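Local atomic coordinates of Mgp-operon protein 3 (Mycoplasma pneumoniae, PDB entry 6RJ1), a protein that probably acts as a surface adhesin, taking part in the attachment of the bacterium to sugars on host cells. Residues R58-T70 against A81-L93. Numbering follows the deposited sequence.
Sequences RSALVRVKFQDTT and ALSFDTQESQKAL
Strands 64-66 and 82-84 pair as a two-stranded antiparallel ribbon, and helix 86-93 turns back over the loop that leads into the first strand. The unit lies in the excursion between strands 52-59 and 114-121, neighbours in the eight-stranded sheet. Lys65 and Ser83 form the hydrogen-bonded pair, with Lys65 N to Ser83 O at 2.9 Å and nearly straight (177°). Gln67 N to Ala81 O and Asp85 N to Arg63 O extend the ladder at its two ends. On the face of Val64, Phe66, Leu82 and Phe84, Val64 CG2 meets the Phe84 ring obliquely, as does Val62 CG2 from the preceding loop. Phe66 CD1 meets Leu82 CD1 at 3.6 Å. Helices 446-454 and 157-163 also touch this apolar face. On the other face, the Lys65 chain bends at its last torsion (chi4 -66°), and NZ bonds Ser83 OG at 3.0 Å. Asp85 is the helix N-cap; its OD1 accepts from Glu88 N. Ala92 CB sits over one face of the Arg63 guanidinium, and Glu88 OE1 makes a long salt bridge to NE (3.7 Å). Arg63 NH1 bonds Ala60 O and Val62 O, which fixes the group's rotation. Ser89 OG donates to Leu61 O at 2.7 Å, in the carbonyl plane, and accepts from a water also bonded to Arg63 N.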
# COMPACT_ATOMS: atom_id res chain seq x y z
N ARG A 58 -14.49 0.82 14.00
CA ARG A 58 -13.51 -0.04 14.65
C ARG A 58 -13.22 0.44 16.07
O ARG A 58 -13.44 1.61 16.37
CB ARG A 58 -12.22 -0.15 13.80
CG ARG A 58 -11.38 1.11 13.75
CD ARG A 58 -10.26 0.99 12.73
NE ARG A 58 -9.57 2.27 12.57
CZ ARG A 58 -8.58 2.49 11.72
NH1 ARG A 58 -8.15 1.51 10.93
NH2 ARG A 58 -8.02 3.68 11.64
N SER A 59 -12.72 -0.44 16.94
CA SER A 59 -12.40 -0.09 18.32
C SER A 59 -10.94 -0.37 18.62
O SER A 59 -10.41 -1.40 18.19
CB SER A 59 -13.29 -0.85 19.29
OG SER A 59 -12.75 -0.91 20.60
N ALA A 60 -10.29 0.54 19.38
CA ALA A 60 -8.89 0.41 19.80
C ALA A 60 -8.74 -0.67 20.90
O ALA A 60 -7.64 -0.95 21.37
CB ALA A 60 -8.38 1.75 20.31
N LEU A 61 -9.87 -1.27 21.30
CA LEU A 61 -9.89 -2.31 22.31
C LEU A 61 -9.88 -3.70 21.69
O LEU A 61 -9.87 -4.68 22.43
CB LEU A 61 -11.07 -2.14 23.27
CG LEU A 61 -10.96 -1.01 24.29
CD1 LEU A 61 -12.28 -0.77 24.95
CD2 LEU A 61 -9.89 -1.28 25.33
N VAL A 62 -9.89 -3.80 20.34
CA VAL A 62 -9.87 -5.08 19.64
C VAL A 62 -8.52 -5.79 19.91
O VAL A 62 -7.48 -5.14 19.88
CB VAL A 62 -10.21 -4.95 18.12
CG1 VAL A 62 -9.08 -4.31 17.31
CG2 VAL A 62 -10.62 -6.29 17.53
N ARG A 63 -8.57 -7.09 20.25
CA ARG A 63 -7.36 -7.88 20.51
C ARG A 63 -7.42 -9.19 19.73
O ARG A 63 -8.42 -9.89 19.79
CB ARG A 63 -7.12 -8.10 22.02
CG ARG A 63 -6.69 -6.84 22.78
CD ARG A 63 -5.40 -6.22 22.26
NE ARG A 63 -4.99 -5.04 23.03
CZ ARG A 63 -5.47 -3.81 22.85
NH1 ARG A 63 -6.38 -3.57 21.91
NH2 ARG A 63 -5.03 -2.80 23.60
N VAL A 64 -6.36 -9.48 18.95
CA VAL A 64 -6.31 -10.69 18.13
C VAL A 64 -5.16 -11.60 18.58
O VAL A 64 -4.09 -11.12 18.96
CB VAL A 64 -6.29 -10.38 16.60
CG1 VAL A 64 -6.30 -11.65 15.76
CG2 VAL A 64 -7.46 -9.48 16.20
N LYS A 65 -5.41 -12.93 18.57
CA LYS A 65 -4.40 -13.93 18.89
C LYS A 65 -4.27 -14.95 17.76
O LYS A 65 -5.24 -15.28 17.07
CB LYS A 65 -4.64 -14.59 20.27
CG LYS A 65 -5.80 -15.58 20.37
CD LYS A 65 -5.82 -16.35 21.68
CE LYS A 65 -7.01 -17.29 21.84
NZ LYS A 65 -8.31 -16.56 21.91
N PHE A 66 -3.04 -15.43 17.55
CA PHE A 66 -2.72 -16.47 16.59
C PHE A 66 -2.19 -17.67 17.37
O PHE A 66 -1.26 -17.54 18.17
CB PHE A 66 -1.71 -15.97 15.54
CG PHE A 66 -1.14 -17.03 14.62
CD1 PHE A 66 -1.94 -17.68 13.69
CD2 PHE A 66 0.21 -17.36 14.68
CE1 PHE A 66 -1.40 -18.65 12.84
CE2 PHE A 66 0.75 -18.33 13.82
CZ PHE A 66 -0.07 -18.97 12.92
N GLN A 67 -2.83 -18.83 17.20
CA GLN A 67 -2.40 -20.04 17.90
C GLN A 67 -1.29 -20.73 17.12
O GLN A 67 -1.54 -21.32 16.07
CB GLN A 67 -3.57 -20.98 18.19
CG GLN A 67 -3.79 -21.30 19.68
CD GLN A 67 -2.61 -21.94 20.40
OE1 GLN A 67 -2.31 -21.59 21.55
NE2 GLN A 67 -1.94 -22.90 19.78
N ASP A 68 -0.05 -20.58 17.60
CA ASP A 68 1.14 -21.18 17.01
C ASP A 68 1.77 -22.13 18.01
O ASP A 68 2.00 -21.76 19.17
CB ASP A 68 2.15 -20.10 16.57
CG ASP A 68 2.73 -19.23 17.67
OD1 ASP A 68 1.96 -18.81 18.57
OD2 ASP A 68 3.95 -18.96 17.63
N THR A 69 1.95 -23.39 17.57
CA THR A 69 2.51 -24.59 18.22
C THR A 69 1.89 -25.77 17.49
O THR A 69 2.61 -26.61 16.94
CB THR A 69 2.20 -24.73 19.75
OG1 THR A 69 0.92 -24.17 20.06
CG2 THR A 69 3.29 -24.16 20.64
N THR A 70 0.54 -25.78 17.45
CA THR A 70 -0.40 -26.75 16.88
C THR A 70 -0.14 -28.14 17.56
O THR A 70 0.49 -29.05 17.01
CB THR A 70 -0.49 -26.68 15.33
OG1 THR A 70 -1.71 -27.27 14.92
CG2 THR A 70 0.72 -27.26 14.58
N ALA A 81 -7.01 -20.76 13.66
CA ALA A 81 -5.81 -20.41 14.43
C ALA A 81 -5.89 -18.95 14.86
O ALA A 81 -5.30 -18.57 15.87
CB ALA A 81 -4.58 -20.63 13.59
N LEU A 82 -6.64 -18.16 14.09
CA LEU A 82 -6.94 -16.75 14.28
C LEU A 82 -8.24 -16.62 15.08
O LEU A 82 -9.24 -17.25 14.74
CB LEU A 82 -7.08 -16.08 12.90
CG LEU A 82 -6.01 -15.07 12.46
CD1 LEU A 82 -4.62 -15.48 12.88
CD2 LEU A 82 -6.06 -14.85 10.97
N SER A 83 -8.20 -15.84 16.17
CA SER A 83 -9.36 -15.58 17.02
C SER A 83 -9.21 -14.27 17.77
O SER A 83 -8.10 -13.74 17.89
CB SER A 83 -9.58 -16.72 18.01
OG SER A 83 -8.47 -16.85 18.88
N PHE A 84 -10.33 -13.74 18.28
CA PHE A 84 -10.31 -12.52 19.07
C PHE A 84 -9.99 -12.88 20.53
O PHE A 84 -10.58 -13.82 21.07
CB PHE A 84 -11.63 -11.75 18.96
CG PHE A 84 -11.95 -11.15 17.61
CD1 PHE A 84 -11.23 -10.05 17.13
CD2 PHE A 84 -13.00 -11.63 16.84
CE1 PHE A 84 -11.53 -9.49 15.89
CE2 PHE A 84 -13.30 -11.06 15.60
CZ PHE A 84 -12.56 -9.99 15.13
N ASP A 85 -9.03 -12.17 21.13
CA ASP A 85 -8.61 -12.36 22.52
C ASP A 85 -9.45 -11.48 23.45
O ASP A 85 -9.04 -10.38 23.83
CB ASP A 85 -7.10 -12.08 22.68
CG ASP A 85 -6.48 -12.83 23.85
OD1 ASP A 85 -6.87 -12.57 25.02
OD2 ASP A 85 -5.61 -13.70 23.60
N THR A 86 -10.64 -11.99 23.82
CA THR A 86 -11.63 -11.36 24.71
C THR A 86 -11.02 -11.00 26.08
O THR A 86 -11.34 -9.94 26.62
CB THR A 86 -12.88 -12.27 24.78
OG1 THR A 86 -13.50 -12.27 23.50
CG2 THR A 86 -13.90 -11.81 25.83
N GLN A 87 -10.13 -11.87 26.60
CA GLN A 87 -9.43 -11.68 27.88
C GLN A 87 -8.50 -10.46 27.85
O GLN A 87 -8.47 -9.70 28.82
CB GLN A 87 -8.67 -12.96 28.27
CG GLN A 87 -9.58 -14.08 28.76
CD GLN A 87 -8.83 -15.35 29.10
OE1 GLN A 87 -7.99 -15.84 28.32
NE2 GLN A 87 -9.13 -15.93 30.25
N GLU A 88 -7.75 -10.28 26.74
CA GLU A 88 -6.84 -9.15 26.54
C GLU A 88 -7.63 -7.85 26.33
O GLU A 88 -7.20 -6.80 26.80
CB GLU A 88 -5.90 -9.39 25.35
CG GLU A 88 -4.44 -9.63 25.72
CD GLU A 88 -3.66 -8.42 26.22
OE1 GLU A 88 -3.68 -7.38 25.53
OE2 GLU A 88 -3.03 -8.53 27.29
N SER A 89 -8.77 -7.94 25.62
CA SER A 89 -9.66 -6.81 25.33
C SER A 89 -10.25 -6.26 26.63
O SER A 89 -10.38 -5.04 26.78
CB SER A 89 -10.77 -7.23 24.37
OG SER A 89 -10.30 -7.30 23.04
N GLN A 90 -10.59 -7.15 27.57
CA GLN A 90 -11.11 -6.79 28.89
C GLN A 90 -9.97 -6.21 29.71
O GLN A 90 -10.18 -5.24 30.44
CB GLN A 90 -11.72 -8.02 29.59
CG GLN A 90 -12.65 -7.67 30.76
CD GLN A 90 -14.04 -7.26 30.33
OE1 GLN A 90 -14.41 -6.08 30.37
NE2 GLN A 90 -14.86 -8.22 29.93
N LYS A 91 -8.75 -6.77 29.55
CA LYS A 91 -7.54 -6.32 30.24
C LYS A 91 -7.21 -4.88 29.84
O LYS A 91 -6.91 -4.05 30.70
CB LYS A 91 -6.36 -7.27 29.94
CG LYS A 91 -5.18 -7.15 30.90
CD LYS A 91 -4.01 -8.01 30.45
CE LYS A 91 -2.78 -7.78 31.28
NZ LYS A 91 -1.61 -8.55 30.76
N ALA A 92 -7.31 -4.59 28.53
CA ALA A 92 -7.06 -3.28 27.94
C ALA A 92 -8.11 -2.25 28.35
O ALA A 92 -7.77 -1.06 28.44
CB ALA A 92 -7.00 -3.39 26.42
N LEU A 93 -9.36 -2.69 28.62
CA LEU A 93 -10.47 -1.83 29.05
C LEU A 93 -10.13 -1.19 30.40
O LEU A 93 -10.37 0.01 30.58
CB LEU A 93 -11.78 -2.64 29.17
CG LEU A 93 -13.04 -2.07 28.50
CD1 LEU A 93 -14.18 -3.06 28.57
CD2 LEU A 93 -13.49 -0.76 29.13
O HOH W 1 -10.76 -9.06 21.04